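Local coordinates for ABC transporter, substrate binding protein (Polyamine) (Agrobacterium tumefaciens, PDB 4EUO) that binds gamma-aminobutyric acid in the periplasm as the substrate-binding protein of an ABC transporter, and probably delivers it for uptake, at residues D14-A19 with V56-G61; A19-F24 with I30-D35; A252-A257 with I267-L272. All blocks are in the same frame, centred on the assembly; numbering follows the deposited sequence.

Contact 1: D14-A19 with V56-G61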
loop_
_atom_site.group_PDB
_atom_site.type_symbol
_atom_site.label_atom_id
_atom_site.label_comp_id
_atom_site.label_asym_id
_atom_site.label_seq_id
_atom_site.Cartn_x
_atom_site.Cartn_y
_atom_site.Cartn_z
ATOM N N ASP A 14 12.924 -4.614 -0.742
ATOM C CA ASP A 14 14.378 -4.407 -0.816
ATOM C C ASP A 14 14.739 -3.037 -0.270
ATOM O O ASP A 14 15.751 -2.886 0.412
ATOM C CB ASP A 14 14.837 -4.476 -2.274
ATOM C CG ASP A 14 14.825 -5.862 -2.860
ATOM O OD1 ASP A 14 14.647 -6.843 -2.086
ATOM O OD2 ASP A 14 14.961 -5.979 -4.094
ATOM N N ALA A 15 13.920 -2.020 -0.564
ATOM C CA ALA A 15 14.173 -0.670 -0.058
ATOM C C ALA A 15 13.958 -0.588 1.453
ATOM O O ALA A 15 14.706 0.117 2.151
ATOM C CB ALA A 15 13.260 0.322 -0.773
ATOM N N GLN A 16 12.912 -1.274 1.998
ATOM C CA GLN A 16 12.722 -1.301 3.446
ATOM C C GLN A 16 13.910 -2.013 4.124
ATOM O O GLN A 16 14.341 -1.588 5.202
ATOM C CB GLN A 16 11.405 -1.966 3.814
ATOM C CG GLN A 16 10.188 -1.123 3.384
ATOM C CD GLN A 16 8.912 -1.893 3.600
ATOM O OE1 GLN A 16 8.785 -3.015 3.108
ATOM N NE2 GLN A 16 7.937 -1.297 4.296
ATOM N N LYS A 17 14.428 -3.062 3.497
ATOM C CA LYS A 17 15.601 -3.782 4.018
ATOM C C LYS A 17 16.797 -2.836 4.081
ATOM O O LYS A 17 17.415 -2.725 5.149
ATOM C CB LYS A 17 15.902 -4.976 3.127
ATOM C CG LYS A 17 17.185 -5.719 3.545
ATOM C CD LYS A 17 17.477 -6.829 2.565
ATOM C CE LYS A 17 18.828 -7.489 2.793
ATOM N NZ LYS A 17 19.022 -8.658 1.891
ATOM N N ALA A 18 17.072 -2.079 3.012
ATOM C CA ALA A 18 18.194 -1.149 3.012
ATOM C C ALA A 18 18.012 -0.057 4.053
ATOM O O ALA A 18 18.980 0.325 4.719
ATOM C CB ALA A 18 18.334 -0.515 1.634
ATOM N N ALA A 19 16.789 0.487 4.189
ATOM C CA ALA A 19 16.548 1.597 5.111
ATOM C C ALA A 19 16.521 1.229 6.581
ATOM O O ALA A 19 16.810 2.081 7.423
ATOM C CB ALA A 19 15.255 2.312 4.747
ATOM N N VAL A 56 7.356 -8.951 12.566
ATOM C CA VAL A 56 6.812 -7.646 12.203
ATOM C C VAL A 56 6.322 -7.817 10.778
ATOM O O VAL A 56 7.033 -8.349 9.920
ATOM C CB VAL A 56 7.845 -6.511 12.315
ATOM C CG1 VAL A 56 7.264 -5.198 11.758
ATOM C CG2 VAL A 56 8.281 -6.315 13.777
ATOM N N VAL A 57 5.082 -7.378 10.537
ATOM C CA VAL A 57 4.509 -7.468 9.199
ATOM C C VAL A 57 4.062 -6.078 8.737
ATOM O O VAL A 57 3.399 -5.348 9.468
ATOM C CB VAL A 57 3.311 -8.441 9.172
ATOM C CG1 VAL A 57 2.816 -8.694 7.741
ATOM C CG2 VAL A 57 3.643 -9.800 9.821
ATOM N N ASP A 58 4.394 -5.770 7.493
ATOM C CA ASP A 58 3.879 -4.572 6.858
ATOM C C ASP A 58 2.550 -4.987 6.183
ATOM O O ASP A 58 2.515 -5.868 5.314
ATOM C CB ASP A 58 4.904 -4.081 5.839
ATOM C CG ASP A 58 4.485 -2.834 5.107
ATOM O OD1 ASP A 58 3.376 -2.834 4.538
ATOM O OD2 ASP A 58 5.248 -1.866 5.124
ATOM N N VAL A 59 1.463 -4.346 6.635
ATOM C CA VAL A 59 0.118 -4.679 6.156
ATOM C C VAL A 59 -0.587 -3.429 5.660
ATOM O O VAL A 59 -0.166 -2.314 5.938
ATOM C CB VAL A 59 -0.729 -5.338 7.290
ATOM C CG1 VAL A 59 -0.109 -6.644 7.764
ATOM C CG2 VAL A 59 -0.940 -4.374 8.458
ATOM N N GLU A 60 -1.745 -3.617 5.001
ATOM C CA GLU A 60 -2.570 -2.473 4.638
ATOM C C GLU A 60 -3.253 -1.913 5.875
ATOM O O GLU A 60 -3.672 -2.691 6.760
ATOM C CB GLU A 60 -3.587 -2.899 3.572
ATOM C CG GLU A 60 -2.881 -3.102 2.226
ATOM C CD GLU A 60 -3.527 -4.116 1.299
ATOM O OE1 GLU A 60 -4.088 -5.125 1.769
ATOM O OE2 GLU A 60 -3.386 -3.937 0.072
ATOM N N GLY A 61 -3.421 -0.586 5.931
ATOM C CA GLY A 61 -3.976 0.027 7.138
ATOM C C GLY A 61 -5.390 -0.385 7.488
ATOM O O GLY A 61 -5.748 -0.407 8.681
#
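Gln16, on helix 10-28, and Asp58, on strand 56-60, meet through a single polar bond that spans two backbones otherwise well separated: their CA atoms, the closest pair of the two segments, are 10.0 Å apart. Both side chains set out toward the opposite segment and meet at their polar ends.

The hydrogen bond runs from Gln16 NE2 to Asp58 OD2 at 2.9 Å, with an N-H...O angle of 153°. On the donor side OD2 lies almost in the plane of the Gln16 amide; on the acceptor side NE2 comes from above the carboxylate, whose plane is turned 66° from that of the amide. The reach of Gln16 depends on its chain, extended beyond CG (chi2 173°), which carries the amide away from the helix. The two side chains cross at about a right angle.

The remaining polar atoms are held from outside the pair. Gln16 OE1 is hydrogen-bonded to Ser7 OG, so both ends of the amide are engaged and its rotation is fixed. Ser98 OG binds Asp58 OD2 as well, giving that oxygen two partners, while Trp8 NE1 bonds to OD1; with these contacts the buried carboxylate is gripped at both oxygens. Asp226 OD2 lies close to OD1, a like-charge approach that the surrounding donors may partly offset.

Apolar packing comes from Phe5 of strand 3-6, which touches both Gln16 and Asp58. The side chain of Asp58 is about 5 Å from the bound gamma-aminobutyric acid, and its partner Trp8 belongs to the ligand pocket, as does Glu60 two residues farther along the strand. These bonds are consistent with a second-shell polar network behind the ligand site of a periplasmic binding protein, linking helix 10-28 to the mixed sheet it covers.

Contact 2: A19-F24 with I30-D35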
loop_
_atom_site.group_PDB
_atom_site.type_symbol
_atom_site.label_atom_id
_atom_site.label_comp_id
_atom_site.label_asym_id
_atom_site.label_seq_id
_atom_site.Cartn_x
_atom_site.Cartn_y
_atom_site.Cartn_z
ATOM N N ALA A 19 16.789 0.487 4.189
ATOM C CA ALA A 19 16.548 1.597 5.111
ATOM C C ALA A 19 16.521 1.229 6.581
ATOM O O ALA A 19 16.810 2.081 7.423
ATOM C CB ALA A 19 15.255 2.312 4.747
ATOM N N TRP A 20 16.101 -0.010 6.923
ATOM C CA TRP A 20 15.844 -0.409 8.310
ATOM C C TRP A 20 16.700 -1.513 8.878
ATOM O O TRP A 20 16.931 -1.522 10.089
ATOM C CB TRP A 20 14.349 -0.812 8.437
ATOM C CG TRP A 20 13.367 0.273 8.077
ATOM C CD1 TRP A 20 13.619 1.621 7.975
ATOM C CD2 TRP A 20 11.966 0.106 7.797
ATOM N NE1 TRP A 20 12.468 2.296 7.633
ATOM C CE2 TRP A 20 11.430 1.389 7.541
ATOM C CE3 TRP A 20 11.106 -1.010 7.733
ATOM C CZ2 TRP A 20 10.081 1.590 7.231
ATOM C CZ3 TRP A 20 9.767 -0.801 7.455
ATOM C CH2 TRP A 20 9.272 0.479 7.183
ATOM N N ALA A 21 17.053 -2.527 8.082
ATOM C CA ALA A 21 17.699 -3.712 8.643
ATOM C C ALA A 21 19.013 -3.534 9.333
ATOM O O ALA A 21 19.134 -3.961 10.487
ATOM C CB ALA A 21 17.754 -4.838 7.631
ATOM N N GLU A 22 19.966 -2.809 8.719
ATOM C CA GLU A 22 21.246 -2.579 9.388
ATOM C C GLU A 22 21.129 -1.656 10.563
ATOM O O GLU A 22 21.804 -1.878 11.574
ATOM C CB GLU A 22 22.310 -2.113 8.433
ATOM C CG GLU A 22 22.901 -3.297 7.704
ATOM C CD GLU A 22 24.104 -2.981 6.846
ATOM O OE1 GLU A 22 25.070 -3.773 6.877
ATOM O OE2 GLU A 22 24.094 -1.935 6.164
ATOM N N LYS A 23 20.270 -0.631 10.479
ATOM C CA LYS A 23 20.063 0.277 11.601
ATOM C C LYS A 23 19.620 -0.532 12.825
ATOM O O LYS A 23 20.140 -0.305 13.923
ATOM C CB LYS A 23 18.985 1.325 11.265
ATOM C CG LYS A 23 19.474 2.518 10.448
ATOM C CD LYS A 23 18.310 3.484 10.161
ATOM C CE LYS A 23 18.638 4.583 9.180
ATOM N NZ LYS A 23 18.822 4.065 7.768
ATOM N N PHE A 24 18.712 -1.510 12.639
ATOM C CA PHE A 24 18.217 -2.340 13.737
ATOM C C PHE A 24 19.325 -3.224 14.300
ATOM O O PHE A 24 19.448 -3.335 15.526
ATOM C CB PHE A 24 17.026 -3.206 13.293
ATOM C CG PHE A 24 16.353 -3.909 14.441
ATOM C CD1 PHE A 24 15.729 -3.187 15.450
ATOM C CD2 PHE A 24 16.397 -5.291 14.553
ATOM C CE1 PHE A 24 15.080 -3.850 16.507
ATOM C CE2 PHE A 24 15.723 -5.943 15.585
ATOM C CZ PHE A 24 15.080 -5.216 16.557
ATOM N N ILE A 30 20.541 -7.612 16.865
ATOM C CA ILE A 30 19.600 -8.607 16.342
ATOM C C ILE A 30 19.585 -8.545 14.813
ATOM O O ILE A 30 19.411 -7.463 14.253
ATOM C CB ILE A 30 18.178 -8.433 16.964
ATOM C CG1 ILE A 30 18.230 -8.572 18.506
ATOM C CG2 ILE A 30 17.161 -9.427 16.349
ATOM C CD1 ILE A 30 17.103 -7.870 19.296
ATOM N N ASN A 31 19.781 -9.700 14.153
ATOM C CA ASN A 31 19.783 -9.847 12.703
ATOM C C ASN A 31 18.332 -9.893 12.203
ATOM O O ASN A 31 17.488 -10.571 12.798
ATOM C CB ASN A 31 20.546 -11.116 12.304
ATOM C CG ASN A 31 20.554 -11.505 10.842
ATOM O OD1 ASN A 31 20.431 -12.686 10.501
ATOM N ND2 ASN A 31 20.779 -10.554 9.942
ATOM N N VAL A 32 18.051 -9.155 11.116
ATOM C CA VAL A 32 16.728 -9.115 10.497
ATOM C C VAL A 32 16.728 -10.010 9.285
ATOM O O VAL A 32 17.573 -9.858 8.391
ATOM C CB VAL A 32 16.299 -7.676 10.114
ATOM C CG1 VAL A 32 14.929 -7.677 9.407
ATOM C CG2 VAL A 32 16.270 -6.773 11.334
ATOM N N LEU A 33 15.731 -10.903 9.204
ATOM C CA LEU A 33 15.548 -11.764 8.055
ATOM C C LEU A 33 14.290 -11.320 7.292
ATOM O O LEU A 33 13.340 -10.855 7.918
ATOM C CB LEU A 33 15.399 -13.225 8.496
ATOM C CG LEU A 33 16.583 -13.812 9.280
ATOM C CD1 LEU A 33 16.283 -15.235 9.695
ATOM C CD2 LEU A 33 17.882 -13.753 8.477
ATOM N N GLN A 34 14.294 -11.475 5.978
ATOM C CA GLN A 34 13.150 -11.053 5.162
ATOM C C GLN A 34 12.258 -12.216 4.832
ATOM O O GLN A 34 12.750 -13.283 4.444
ATOM C CB GLN A 34 13.624 -10.413 3.832
ATOM C CG GLN A 34 14.607 -9.250 3.991
ATOM C CD GLN A 34 13.957 -8.086 4.704
ATOM O OE1 GLN A 34 12.752 -7.793 4.505
ATOM N NE2 GLN A 34 14.667 -7.478 5.626
ATOM N N ASP A 35 10.948 -12.010 4.890
ATOM C CA ASP A 35 10.009 -12.998 4.432
ATOM C C ASP A 35 8.784 -12.312 3.807
ATOM O O ASP A 35 8.685 -11.081 3.748
ATOM C CB ASP A 35 9.622 -14.016 5.535
ATOM C CG ASP A 35 9.048 -15.352 5.029
ATOM O OD1 ASP A 35 9.054 -15.583 3.804
ATOM O OD2 ASP A 35 8.562 -16.135 5.858
#
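Phe24 and Ala21 of helix 10-28 rest on Ile30 and Val32, closing the second half of a beta-alpha-beta unit made of strand 3-6, helix 10-28 and strand 32-35. The first shell is apolar. Phe24 carries most of it: its CD2 lies 3.5 Å from Val32 CG2, and the next ring atom, CE2, is 3.8 Å from Ile30 CB and 3.8 Å from Ile30 CG2. One turn earlier Ala21 CB sits 4.0 Å from Val32 CB, bringing the helix near the strand where a small side chain faces a branched one.

Torsions explain the fit. Phe24 has CG anti to the backbone N (chi1 -171°), which swings the ring toward the strand; the Phe24 and Val32 side chains cross at about a right angle, with Val32 CG2 beside its backbone N.

Farther out, Phe243 packs edge-to-face with Phe24, and Phe5 of strand 3-6 touches Val32, so the apolar layer continues on both helix and sheet. Beside Ile30, Thr28 OG1 accepts a hydrogen bond from Ile30 N and also bonds to Phe24 O, tying the turn to the helix. Ile30 O, buried here without a polar partner, lies 3.7 Å from Phe24 CD2.

Contact 3: A252-A257 with I267-L272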
loop_
_atom_site.group_PDB
_atom_site.type_symbol
_atom_site.label_atom_id
_atom_site.label_comp_id
_atom_site.label_asym_id
_atom_site.label_seq_id
_atom_site.Cartn_x
_atom_site.Cartn_y
_atom_site.Cartn_z
ATOM N N ALA A 252 15.113 6.691 9.740
ATOM C CA ALA A 252 14.692 5.434 9.118
ATOM C C ALA A 252 13.522 5.689 8.151
ATOM O O ALA A 252 13.536 5.148 7.042
ATOM C CB ALA A 252 14.291 4.438 10.187
ATOM N N GLN A 253 12.573 6.557 8.535
ATOM C CA GLN A 253 11.440 6.860 7.658
ATOM C C GLN A 253 11.880 7.711 6.455
ATOM O O GLN A 253 11.423 7.512 5.311
ATOM C CB GLN A 253 10.348 7.558 8.441
ATOM C CG GLN A 253 9.501 6.589 9.248
ATOM C CD GLN A 253 8.523 5.867 8.341
ATOM O OE1 GLN A 253 7.846 6.512 7.542
ATOM N NE2 GLN A 253 8.429 4.526 8.444
ATOM N N ALA A 254 12.774 8.698 6.698
ATOM C CA ALA A 254 13.271 9.501 5.589
ATOM C C ALA A 254 14.024 8.592 4.611
ATOM O O ALA A 254 13.884 8.750 3.412
ATOM C CB ALA A 254 14.217 10.590 6.126
ATOM N N ASP A 255 14.823 7.642 5.114
ATOM C CA ASP A 255 15.565 6.752 4.218
ATOM C C ASP A 255 14.653 5.824 3.437
ATOM O O ASP A 255 14.878 5.631 2.249
ATOM C CB ASP A 255 16.632 5.957 4.999
ATOM C CG ASP A 255 17.746 6.839 5.586
ATOM O OD1 ASP A 255 17.815 8.038 5.225
ATOM O OD2 ASP A 255 18.453 6.357 6.468
ATOM N N MET A 256 13.576 5.337 4.058
ATOM C CA MET A 256 12.596 4.494 3.358
ATOM C C MET A 256 11.961 5.343 2.241
ATOM O O MET A 256 11.815 4.894 1.105
ATOM C CB MET A 256 11.556 4.023 4.377
ATOM C CG MET A 256 10.367 3.248 3.778
ATOM S SD MET A 256 9.090 4.330 3.057
ATOM C CE MET A 256 8.654 5.350 4.472
ATOM N N ALA A 257 11.590 6.599 2.564
ATOM C CA ALA A 257 10.929 7.431 1.575
ATOM C C ALA A 257 11.825 7.772 0.391
ATOM O O ALA A 257 11.421 7.696 -0.771
ATOM C CB ALA A 257 10.447 8.718 2.254
ATOM N N ILE A 267 6.657 12.650 11.489
ATOM C CA ILE A 267 6.529 14.084 11.206
ATOM C C ILE A 267 7.831 14.853 11.180
ATOM O O ILE A 267 7.841 15.984 10.673
ATOM C CB ILE A 267 5.479 14.700 12.137
ATOM C CG1 ILE A 267 6.046 14.858 13.585
ATOM C CG2 ILE A 267 4.197 13.848 12.085
ATOM C CD1 ILE A 267 5.017 15.050 14.638
ATOM N N GLU A 268 8.922 14.240 11.615
ATOM C CA GLU A 268 10.224 14.903 11.574
ATOM C C GLU A 268 11.121 14.365 10.472
ATOM O O GLU A 268 12.310 14.688 10.433
ATOM C CB GLU A 268 10.894 14.852 12.950
ATOM C CG GLU A 268 10.017 15.521 13.996
ATOM C CD GLU A 268 10.635 15.900 15.321
ATOM O OE1 GLU A 268 11.742 15.410 15.638
ATOM O OE2 GLU A 268 9.974 16.658 16.067
ATOM N N SER A 269 10.560 13.550 9.536
ATOM C CA SER A 269 11.338 12.969 8.442
ATOM C C SER A 269 11.550 13.892 7.241
ATOM O O SER A 269 12.629 13.864 6.666
ATOM C CB SER A 269 10.683 11.690 7.939
ATOM O OG SER A 269 10.725 10.717 8.961
ATOM N N ALA A 270 10.506 14.644 6.810
ATOM C CA ALA A 270 10.569 15.477 5.596
ATOM C C ALA A 270 11.783 16.398 5.551
ATOM O O ALA A 270 12.478 16.470 4.532
ATOM C CB ALA A 270 9.292 16.290 5.424
ATOM N N LYS A 271 12.080 17.011 6.680
ATOM C CA LYS A 271 13.204 17.932 6.815
ATOM C C LYS A 271 14.588 17.295 6.579
ATOM O O LYS A 271 15.554 18.012 6.317
ATOM C CB LYS A 271 13.135 18.639 8.163
ATOM C CG LYS A 271 13.418 17.763 9.354
ATOM C CD LYS A 271 13.325 18.604 10.594
ATOM C CE LYS A 271 13.544 17.841 11.854
ATOM N NZ LYS A 271 13.010 18.604 13.012
ATOM N N LEU A 272 14.684 15.958 6.662
ATOM C CA LEU A 272 15.941 15.242 6.470
ATOM C C LEU A 272 16.153 14.862 5.028
ATOM O O LEU A 272 17.235 14.407 4.644
ATOM C CB LEU A 272 15.969 13.969 7.343
ATOM C CG LEU A 272 15.695 14.116 8.828
ATOM C CD1 LEU A 272 15.583 12.729 9.500
ATOM C CD2 LEU A 272 16.790 14.942 9.545
#
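Ser269 opens the contact: the chain leaves helix 250-260 and the following loop folds back on it, in the fold of the periplasmic solute-binding proteins. The side chain of Ser269 points toward the helix with OG anti to its own carbonyl carbon (chi1 -65°), which sets the hydroxyl beside Gln253 and Ala254. OG comes within 3.2 Å of Gln253 CB, a close van der Waals approach, while its hydrogen bond is to Ala250 O one turn earlier in the helix. The serine CB also packs on Ala254 CB at 4.1 Å.

Gln253 starts toward the loop, but its chain bends at chi2 (-77°) and leads the amide away. There OE1 accepts a hydrogen bond from Val265 N, and NE2 reaches the carbonyls of Ser98 and Ala247, so the amide is held at both ends.

From Ser269 the chain enters the 3-10 segment 270-272, where Leu272 N bonds back to Ser269 O at 2.9 Å. That turn brings Leu272 round to the helix again, beside the same alanine. Here Ala254 CB faces both Ser269 O, at 3.7 Å, and Leu272 CB, at 4.0 Å, which lie side by side.

From the N terminus, helix 10-28 enters contact 1 first and contact 2 a turn later, with Ala19 belonging to both. Contact 2 closes a short loop from the helix into strand 32-35; it nests within the longer loop that contact 1 closes at strand 56-60, and both tie the helix to the same sheet. Contact 3 follows in series much later, closing the return after helix 250-260. That helix packs against helix 10-28: Lys23 NZ forms a salt bridge to Asp255 OD2 at 2.7 Å, Ala19 CB rests on Met256 N, and the indole of Trp20 lies against Gln253. The late loop is thus joined to the early sheet through two helices.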